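Local atomic coordinates of major capsid protein (Faustovirus, PDB entry 5J7O), a protein that forms the capsid shell of a large double-stranded DNA virus, its double jelly-roll chain assembling into trimers. Residues 470-475 with 561-566; 449-454 with 605-610; 70-75 with 94-99. One frame throughout, in Å; residues are numbered along the deposited sequence.

Contact 1 (470-475 with 561-566); sequences HLTSVT and PQDKGA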
loop_
_atom_site.group_PDB
_atom_site.type_symbol
_atom_site.label_atom_id
_atom_site.label_comp_id
_atom_site.label_asym_id
_atom_site.label_seq_id
_atom_site.Cartn_x
_atom_site.Cartn_y
_atom_site.Cartn_z
ATOM N N HIS B 470 -1.698 18.022 -9.525
ATOM C CA HIS B 470 -1.521 18.392 -8.129
ATOM C C HIS B 470 -2.205 19.721 -7.833
ATOM O O HIS B 470 -2.167 20.652 -8.642
ATOM C CB HIS B 470 -0.037 18.480 -7.788
ATOM C CG HIS B 470 0.633 17.148 -7.648
ATOM N ND1 HIS B 470 0.759 16.505 -6.436
ATOM C CD2 HIS B 470 1.219 16.342 -8.565
ATOM C CE1 HIS B 470 1.394 15.359 -6.612
ATOM N NE2 HIS B 470 1.684 15.237 -7.895
ATOM N N LEU B 471 -2.826 19.807 -6.659
ATOM C CA LEU B 471 -3.537 21.006 -6.236
ATOM C C LEU B 471 -2.718 21.875 -5.289
ATOM O O LEU B 471 -3.261 22.821 -4.708
ATOM C CB LEU B 471 -4.868 20.626 -5.584
ATOM C CG LEU B 471 -5.835 19.836 -6.468
ATOM C CD1 LEU B 471 -7.139 19.556 -5.736
ATOM C CD2 LEU B 471 -6.095 20.574 -7.775
ATOM N N THR B 472 -1.435 21.579 -5.116
ATOM C CA THR B 472 -0.532 22.378 -4.299
ATOM C C THR B 472 0.643 22.852 -5.147
ATOM O O THR B 472 0.754 22.540 -6.335
ATOM C CB THR B 472 -0.016 21.587 -3.092
ATOM O OG1 THR B 472 0.755 20.466 -3.543
ATOM C CG2 THR B 472 -1.164 21.096 -2.241
ATOM N N SER B 473 1.526 23.616 -4.513
ATOM C CA SER B 473 2.793 24.006 -5.114
ATOM C C SER B 473 3.841 22.965 -4.744
ATOM O O SER B 473 4.060 22.695 -3.558
ATOM C CB SER B 473 3.215 25.393 -4.640
ATOM O OG SER B 473 4.418 25.801 -5.269
ATOM N N VAL B 474 4.479 22.379 -5.752
ATOM C CA VAL B 474 5.425 21.288 -5.560
ATOM C C VAL B 474 6.824 21.788 -5.887
ATOM O O VAL B 474 7.060 22.332 -6.973
ATOM C CB VAL B 474 5.062 20.070 -6.426
ATOM C CG1 VAL B 474 5.894 18.864 -6.015
ATOM C CG2 VAL B 474 3.576 19.765 -6.321
ATOM N N THR B 475 7.745 21.609 -4.946
ATOM C CA THR B 475 9.163 21.834 -5.170
ATOM C C THR B 475 9.893 20.497 -5.165
ATOM O O THR B 475 9.385 19.489 -4.665
ATOM C CB THR B 475 9.758 22.772 -4.112
ATOM O OG1 THR B 475 9.249 22.424 -2.818
ATOM C CG2 THR B 475 9.407 24.218 -4.425
ATOM N N PRO B 561 -7.968 11.744 0.434
ATOM C CA PRO B 561 -7.084 12.140 -0.666
ATOM C C PRO B 561 -5.629 12.235 -0.237
ATOM O O PRO B 561 -5.301 12.766 0.828
ATOM C CB PRO B 561 -7.630 13.514 -1.071
ATOM C CG PRO B 561 -8.183 14.065 0.202
ATOM C CD PRO B 561 -8.719 12.888 0.981
ATOM N N GLN B 562 -4.747 11.712 -1.092
ATOM C CA GLN B 562 -3.316 11.869 -0.867
ATOM C C GLN B 562 -2.871 13.296 -1.167
ATOM O O GLN B 562 -2.013 13.846 -0.465
ATOM C CB GLN B 562 -2.538 10.873 -1.728
ATOM C CG GLN B 562 -1.147 10.548 -1.210
ATOM C CD GLN B 562 -1.177 9.618 -0.013
ATOM O OE1 GLN B 562 -2.202 9.004 0.287
ATOM N NE2 GLN B 562 -0.050 9.510 0.680
ATOM N N ASP B 563 -3.448 13.906 -2.202
ATOM C CA ASP B 563 -3.130 15.282 -2.565
ATOM C C ASP B 563 -3.444 16.217 -1.405
ATOM O O ASP B 563 -4.583 16.271 -0.929
ATOM C CB ASP B 563 -3.922 15.682 -3.812
ATOM C CG ASP B 563 -3.425 16.975 -4.443
ATOM O OD1 ASP B 563 -2.835 17.815 -3.732
ATOM O OD2 ASP B 563 -3.633 17.154 -5.662
ATOM N N LYS B 564 -2.430 16.958 -0.953
ATOM C CA LYS B 564 -2.589 17.836 0.201
ATOM C C LYS B 564 -3.466 19.048 -0.081
ATOM O O LYS B 564 -3.871 19.729 0.868
ATOM C CB LYS B 564 -1.222 18.301 0.704
ATOM C CG LYS B 564 -0.634 17.428 1.801
ATOM C CD LYS B 564 0.555 18.109 2.458
ATOM C CE LYS B 564 0.954 17.407 3.745
ATOM N NZ LYS B 564 2.023 18.152 4.467
ATOM N N GLY B 565 -3.767 19.339 -1.342
ATOM C CA GLY B 565 -4.608 20.461 -1.701
ATOM C C GLY B 565 -6.018 20.102 -2.106
ATOM O O GLY B 565 -6.736 20.967 -2.622
ATOM N N ALA B 566 -6.444 18.860 -1.891
ATOM C CA ALA B 566 -7.775 18.412 -2.278
ATOM C C ALA B 566 -8.717 18.548 -1.088
ATOM O O ALA B 566 -8.528 17.890 -0.061
ATOM C CB ALA B 566 -7.734 16.968 -2.775
HETATM O O HOH W 1 -0.211 18.246 -4.557
HETATM O O HOH W 2 -5.610 23.466 -3.041
#
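Asp-563 holds CG opposite its own N (chi1 -167°), a torsion that carries the carboxylate to the backbone of Leu-471, while the first torsion of Thr-472 splits its branches: OG1 takes the position between N and the carbonyl carbon, and CG2 is turned to the turn 563-566. OD2 of Asp-563 accepts from Leu-471 N at 2.9 Å through its syn lone pair, the N-H...O path being bent to 144°. OD1 serves its own loop first: Gly-565 N meets it at 3.0 Å from above the carboxylate plane, closing an Asx turn inside a type I beta turn. A water then links OD1 across the contact. It donates to Asp-563 OD1 at 2.8 Å, accepts from Thr-472 OG1 at 2.6 Å, and lies in the ring plane of His-470, 2.7 Å from ND1. A second water donates to both Leu-471 O and Gly-565 O. Apolar groups close the rest. Thr-472 CG2 presses on the backbone of the turn, 3.3 Å from Gly-565 N, and Leu-471 CD1 lies 3.4 Å from Gly-565 O and 4.0 Å from Ala-566 CB. The contact ties the start of strand 473-490, an outer strand of the seven-stranded mixed sheet, to the loop leading into strand 567-570. Lys-211 of helix 203-212 forms a salt bridge with Asp-563 OD2, and one residue back Gln-562 O accepts from Arg-224 of the second subunit. Asp-563 is buried, yet its OD1 receives a backbone N-H and a water, and its OD2 a backbone N-H and the lysine; this setting would probably stabilise the carboxylate as an anion and fix its rotation.

Contact 2 (449-454 with 605-610); sequences LGLRPA and NPCDLI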
loop_
_atom_site.group_PDB
_atom_site.type_symbol
_atom_site.label_atom_id
_atom_site.label_comp_id
_atom_site.label_asym_id
_atom_site.label_seq_id
_atom_site.Cartn_x
_atom_site.Cartn_y
_atom_site.Cartn_z
ATOM N N LEU B 449 -12.833 21.045 -4.035
ATOM C CA LEU B 449 -12.198 22.355 -3.994
ATOM C C LEU B 449 -10.684 22.225 -4.092
ATOM O O LEU B 449 -10.090 21.260 -3.602
ATOM C CB LEU B 449 -12.569 23.117 -2.713
ATOM C CG LEU B 449 -12.047 24.553 -2.600
ATOM C CD1 LEU B 449 -12.632 25.426 -3.701
ATOM C CD2 LEU B 449 -12.340 25.140 -1.229
ATOM N N GLY B 450 -10.069 23.216 -4.730
ATOM C CA GLY B 450 -8.625 23.288 -4.817
ATOM C C GLY B 450 -8.188 24.648 -5.313
ATOM O O GLY B 450 -8.948 25.366 -5.970
ATOM N N LEU B 451 -6.945 24.995 -4.977
ATOM C CA LEU B 451 -6.311 26.240 -5.418
ATOM C C LEU B 451 -5.002 25.842 -6.093
ATOM O O LEU B 451 -3.953 25.769 -5.448
ATOM C CB LEU B 451 -6.091 27.198 -4.248
ATOM C CG LEU B 451 -5.604 28.613 -4.575
ATOM C CD1 LEU B 451 -6.574 29.322 -5.506
ATOM C CD2 LEU B 451 -5.399 29.420 -3.303
ATOM N N ARG B 452 -5.071 25.581 -7.396
ATOM C CA ARG B 452 -3.952 25.001 -8.125
ATOM C C ARG B 452 -3.057 26.102 -8.681
ATOM O O ARG B 452 -3.552 26.978 -9.404
ATOM C CB ARG B 452 -4.457 24.123 -9.257
ATOM C CG ARG B 452 -3.375 23.664 -10.217
ATOM C CD ARG B 452 -3.893 23.651 -11.644
ATOM N NE ARG B 452 -4.312 22.325 -12.081
ATOM C CZ ARG B 452 -4.967 22.090 -13.213
ATOM N NH1 ARG B 452 -5.287 23.097 -14.015
ATOM N NH2 ARG B 452 -5.304 20.852 -13.542
ATOM N N PRO B 453 -1.758 26.097 -8.382
ATOM C CA PRO B 453 -0.868 27.115 -8.952
ATOM C C PRO B 453 -0.842 27.030 -10.470
ATOM O O PRO B 453 -0.799 25.942 -11.050
ATOM C CB PRO B 453 0.499 26.774 -8.345
ATOM C CG PRO B 453 0.194 25.945 -7.138
ATOM C CD PRO B 453 -1.045 25.179 -7.480
ATOM N N ALA B 454 -0.869 28.202 -11.113
ATOM C CA ALA B 454 -0.893 28.249 -12.572
ATOM C C ALA B 454 0.337 27.591 -13.182
ATOM O O ALA B 454 0.268 27.058 -14.296
ATOM C CB ALA B 454 -1.011 29.696 -13.048
ATOM N N ASN B 605 2.670 34.377 -7.736
ATOM C CA ASN B 605 2.243 32.977 -7.784
ATOM C C ASN B 605 0.738 32.920 -8.004
ATOM O O ASN B 605 -0.032 32.624 -7.084
ATOM C CB ASN B 605 2.639 32.245 -6.500
ATOM C CG ASN B 605 4.137 32.234 -6.273
ATOM O OD1 ASN B 605 4.856 31.421 -6.852
ATOM N ND2 ASN B 605 4.614 33.138 -5.426
ATOM N N PRO B 606 0.280 33.204 -9.224
ATOM C CA PRO B 606 -1.158 33.115 -9.501
ATOM C C PRO B 606 -1.649 31.678 -9.420
ATOM O O PRO B 606 -0.958 30.741 -9.826
ATOM C CB PRO B 606 -1.283 33.673 -10.924
ATOM C CG PRO B 606 0.066 33.480 -11.525
ATOM C CD PRO B 606 1.044 33.653 -10.400
ATOM N N CYS B 607 -2.856 31.514 -8.885
ATOM C CA CYS B 607 -3.466 30.206 -8.718
ATOM C C CYS B 607 -4.903 30.242 -9.217
ATOM O O CYS B 607 -5.518 31.306 -9.331
ATOM C CB CYS B 607 -3.435 29.750 -7.251
ATOM S SG CYS B 607 -1.792 29.703 -6.502
ATOM N N ASP B 608 -5.433 29.059 -9.515
ATOM C CA ASP B 608 -6.799 28.896 -9.991
ATOM C C ASP B 608 -7.620 28.214 -8.905
ATOM O O ASP B 608 -7.326 27.076 -8.524
ATOM C CB ASP B 608 -6.835 28.076 -11.281
ATOM C CG ASP B 608 -6.121 28.762 -12.429
ATOM O OD1 ASP B 608 -6.171 30.006 -12.504
ATOM O OD2 ASP B 608 -5.510 28.054 -13.257
ATOM N N LEU B 609 -8.643 28.906 -8.408
ATOM C CA LEU B 609 -9.550 28.320 -7.423
ATOM C C LEU B 609 -10.553 27.449 -8.167
ATOM O O LEU B 609 -11.489 27.951 -8.794
ATOM C CB LEU B 609 -10.250 29.398 -6.607
ATOM C CG LEU B 609 -10.978 28.838 -5.381
ATOM C CD1 LEU B 609 -9.977 28.350 -4.343
ATOM C CD2 LEU B 609 -11.932 29.858 -4.783
ATOM N N ILE B 610 -10.357 26.138 -8.098
ATOM C CA ILE B 610 -11.172 25.173 -8.824
ATOM C C ILE B 610 -12.270 24.676 -7.896
ATOM O O ILE B 610 -11.989 24.145 -6.814
ATOM C CB ILE B 610 -10.319 24.009 -9.350
ATOM C CG1 ILE B 610 -9.177 24.546 -10.216
ATOM C CG2 ILE B 610 -11.178 23.028 -10.130
ATOM C CD1 ILE B 610 -8.164 23.497 -10.608
#
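Gly-450 to Pro-453 pair with Ile-610 to Cys-607 in antiparallel register, joining the central strands 444-453 and 607-620 of the four-stranded sheet that forms one wall of the C-terminal jelly roll. Backbone bonds come first. Gly-450 with Ile-610 and Arg-452 with Asp-608 are hydrogen-bonded pairs, each linked both ways; Ile-610 N to Gly-450 O is the shortest bond at 2.7 Å. Beyond the last pair, Ala-454 N adds a nearly straight bond to Pro-606 O, 2.8 Å long. Apolar contacts line the face carrying Leu-451, Leu-609 and Cys-607. For Leu-451, chi1 of -172° carries CG toward the neighbouring strand, and chi2 turns CD1 onto Leu-609 CD1 at 3.7 Å and Cys-607 CB at 3.6 Å; Leu-449 CD1 joins them. Ile-594 and Tyr-596 of strand 592-597 in the facing sheet meet Leu-449 and Leu-451, consistent with this side facing the sandwich interior. The other face mixes charge with Ile-610 and meets Leu-204 of helix 203-212; Asp-608 OD1 forms a salt bridge with Arg-427 of strand 415-428. Arg-452, bent at chi2 and chi3, brings one face of its guanidinium to Ile-610, whose CD1 sits 4.2 Å from the guanidinium plane, offset toward its rim.

Contact 3 (70-75 with 94-99); sequences GYEYQK and PQFGDF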
loop_
_atom_site.group_PDB
_atom_site.type_symbol
_atom_site.label_atom_id
_atom_site.label_comp_id
_atom_site.label_asym_id
_atom_site.label_seq_id
_atom_site.Cartn_x
_atom_site.Cartn_y
_atom_site.Cartn_z
ATOM N N GLY B 70 -30.586 -8.945 -18.850
ATOM C CA GLY B 70 -29.244 -9.310 -19.257
ATOM C C GLY B 70 -28.596 -8.119 -19.921
ATOM O O GLY B 70 -29.278 -7.219 -20.419
ATOM N N TYR B 71 -27.266 -8.109 -19.913
ATOM C CA TYR B 71 -26.529 -7.005 -20.505
ATOM C C TYR B 71 -25.501 -7.522 -21.501
ATOM O O TYR B 71 -25.147 -8.703 -21.516
ATOM C CB TYR B 71 -25.850 -6.122 -19.437
ATOM C CG TYR B 71 -24.814 -6.798 -18.561
ATOM C CD1 TYR B 71 -23.503 -6.961 -18.994
ATOM C CD2 TYR B 71 -25.138 -7.231 -17.281
ATOM C CE1 TYR B 71 -22.554 -7.565 -18.190
ATOM C CE2 TYR B 71 -24.195 -7.834 -16.470
ATOM C CZ TYR B 71 -22.905 -7.996 -16.929
ATOM O OH TYR B 71 -21.963 -8.595 -16.124
ATOM N N GLU B 72 -25.040 -6.605 -22.348
ATOM C CA GLU B 72 -24.038 -6.891 -23.363
ATOM C C GLU B 72 -23.435 -5.573 -23.823
ATOM O O GLU B 72 -24.155 -4.587 -24.007
ATOM C CB GLU B 72 -24.637 -7.645 -24.555
ATOM C CG GLU B 72 -23.644 -7.911 -25.675
ATOM C CD GLU B 72 -24.308 -8.412 -26.942
ATOM O OE1 GLU B 72 -25.548 -8.562 -26.948
ATOM O OE2 GLU B 72 -23.588 -8.652 -27.935
ATOM N N TYR B 73 -22.120 -5.562 -24.004
ATOM C CA TYR B 73 -21.420 -4.363 -24.431
ATOM C C TYR B 73 -21.412 -4.252 -25.950
ATOM O O TYR B 73 -21.468 -5.251 -26.671
ATOM C CB TYR B 73 -19.988 -4.353 -23.896
ATOM C CG TYR B 73 -19.907 -4.043 -22.421
ATOM C CD1 TYR B 73 -19.689 -2.747 -21.977
ATOM C CD2 TYR B 73 -20.063 -5.045 -21.472
ATOM C CE1 TYR B 73 -19.620 -2.456 -20.628
ATOM C CE2 TYR B 73 -19.996 -4.764 -20.121
ATOM C CZ TYR B 73 -19.776 -3.469 -19.706
ATOM O OH TYR B 73 -19.709 -3.184 -18.362
ATOM N N GLN B 74 -21.347 -3.011 -26.427
ATOM C CA GLN B 74 -21.313 -2.709 -27.850
ATOM C C GLN B 74 -20.387 -1.525 -28.060
ATOM O O GLN B 74 -20.512 -0.510 -27.368
ATOM C CB GLN B 74 -22.717 -2.395 -28.382
ATOM C CG GLN B 74 -22.780 -2.134 -29.876
ATOM C CD GLN B 74 -24.188 -1.823 -30.350
ATOM O OE1 GLN B 74 -24.861 -0.950 -29.800
ATOM N NE2 GLN B 74 -24.643 -2.545 -31.367
ATOM N N LYS B 75 -19.453 -1.656 -28.998
ATOM C CA LYS B 75 -18.490 -0.605 -29.287
ATOM C C LYS B 75 -18.795 0.024 -30.639
ATOM O O LYS B 75 -19.175 -0.669 -31.589
ATOM C CB LYS B 75 -17.054 -1.140 -29.255
ATOM C CG LYS B 75 -16.722 -2.201 -30.292
ATOM C CD LYS B 75 -15.330 -2.766 -30.046
ATOM C CE LYS B 75 -14.898 -3.721 -31.147
ATOM N NZ LYS B 75 -14.490 -2.999 -32.383
ATOM N N PRO B 94 -25.643 4.111 -30.242
ATOM C CA PRO B 94 -26.486 3.314 -31.137
ATOM C C PRO B 94 -27.696 2.745 -30.416
ATOM O O PRO B 94 -27.725 2.610 -29.191
ATOM C CB PRO B 94 -25.550 2.193 -31.611
ATOM C CG PRO B 94 -24.167 2.671 -31.291
ATOM C CD PRO B 94 -24.310 3.514 -30.065
ATOM N N GLN B 95 -28.713 2.417 -31.204
ATOM C CA GLN B 95 -29.898 1.760 -30.676
ATOM C C GLN B 95 -29.622 0.266 -30.568
ATOM O O GLN B 95 -29.369 -0.400 -31.577
ATOM C CB GLN B 95 -31.103 2.034 -31.570
ATOM C CG GLN B 95 -32.436 1.800 -30.890
ATOM C CD GLN B 95 -33.573 2.487 -31.609
ATOM O OE1 GLN B 95 -33.875 3.652 -31.346
ATOM N NE2 GLN B 95 -34.213 1.771 -32.526
ATOM N N PHE B 96 -29.651 -0.254 -29.343
ATOM C CA PHE B 96 -29.310 -1.650 -29.109
ATOM C C PHE B 96 -30.188 -2.238 -28.012
ATOM O O PHE B 96 -31.098 -3.024 -28.292
ATOM C CB PHE B 96 -27.829 -1.779 -28.743
ATOM C CG PHE B 96 -27.313 -3.190 -28.766
ATOM C CD1 PHE B 96 -27.975 -4.178 -29.475
ATOM C CD2 PHE B 96 -26.163 -3.527 -28.071
ATOM C CE1 PHE B 96 -27.497 -5.476 -29.493
ATOM C CE2 PHE B 96 -25.681 -4.822 -28.084
ATOM C CZ PHE B 96 -26.349 -5.798 -28.796
ATOM N N GLY B 97 -29.927 -1.860 -26.760
ATOM C CA GLY B 97 -30.693 -2.383 -25.648
ATOM C C GLY B 97 -31.884 -1.512 -25.288
ATOM O O GLY B 97 -32.085 -0.427 -25.829
ATOM N N ASP B 98 -32.693 -2.023 -24.357
ATOM C CA ASP B 98 -33.769 -1.216 -23.794
ATOM C C ASP B 98 -33.214 -0.079 -22.947
ATOM O O ASP B 98 -33.847 0.977 -22.831
ATOM C CB ASP B 98 -34.702 -2.093 -22.958
ATOM C CG ASP B 98 -35.283 -3.246 -23.752
ATOM O OD1 ASP B 98 -35.729 -3.017 -24.896
ATOM O OD2 ASP B 98 -35.288 -4.383 -23.235
ATOM N N PHE B 99 -32.043 -0.283 -22.350
ATOM C CA PHE B 99 -31.361 0.725 -21.555
ATOM C C PHE B 99 -29.884 0.698 -21.920
ATOM O O PHE B 99 -29.372 -0.303 -22.426
ATOM C CB PHE B 99 -31.533 0.478 -20.045
ATOM C CG PHE B 99 -32.966 0.416 -19.589
ATOM C CD1 PHE B 99 -33.717 -0.734 -19.766
ATOM C CD2 PHE B 99 -33.551 1.501 -18.959
ATOM C CE1 PHE B 99 -35.032 -0.793 -19.344
ATOM C CE2 PHE B 99 -34.865 1.448 -18.533
ATOM C CZ PHE B 99 -35.606 0.300 -18.729
#
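OE1 of Gln-74 rests against Phe-96 CB at 3.3 Å and Pro-94 CB at 3.7 Å; no hydrogen bond links the two segments. Gln-74 leaves the strand fully extended, with CG anti to the backbone N (chi1 -177°), and this straight chain lays its amide over one face of the Phe-96 ring, toward its rim. The amide and ring planes are 31° apart. NE2 lies over that face, 3.7 Å above the plane, while CD and CB approach the CD2 side, CB coming to 3.6 Å from CD2. Farther out along the ring, Glu-72 arrives with OE1 3.4 Å from Phe-96 CZ. Its carboxylate is inclined 67° to the ring and the oxygen comes in obliquely. Within this chain strand 69-76, part of the N-terminal jelly roll, pairs only with strand 389-401, antiparallel, and residues 94-99 are the loop that leads into strand 99-109, on the other side of that same strand. The loop thus folds Phe-96 back across strand 389-401, where its ring also meets Phe-400 edge-to-face and touches Asn-398. At its end Asp-98 and Phe-99 both face Ile-399 in a classic beta bulge. Glu-72 and Gln-74 direct their side chains to the loop, and Tyr-73 between them points away: its OH bonds to Asp-102 and to the OH of Tyr-553 of the third subunit, and its ring meets Phe-544 of that subunit edge-to-face.

How the contacts relate
Contact 3 comes first along the chain and lies in the N-terminal jelly roll, about 40 Å, centre to centre, from the other two. Contact 2 lies in the four-stranded sheet of the C-terminal jelly roll; contact 1 joins the loop before its strand 567-570 to the start of strand 473-490 in the mixed sheet. Their centres are about 11 Å apart and they touch, Thr-472 O lying 3.4 Å from Pro-453 CD. Both segments of contact 1 fall between those of contact 2, and helix 203-212 packs on both. Contact 1 adjoins the second subunit and contact 3 mainly the third, with Phe-99 touching the second; contact 2 is internal, consistent with outlying loops and strands building the trimer.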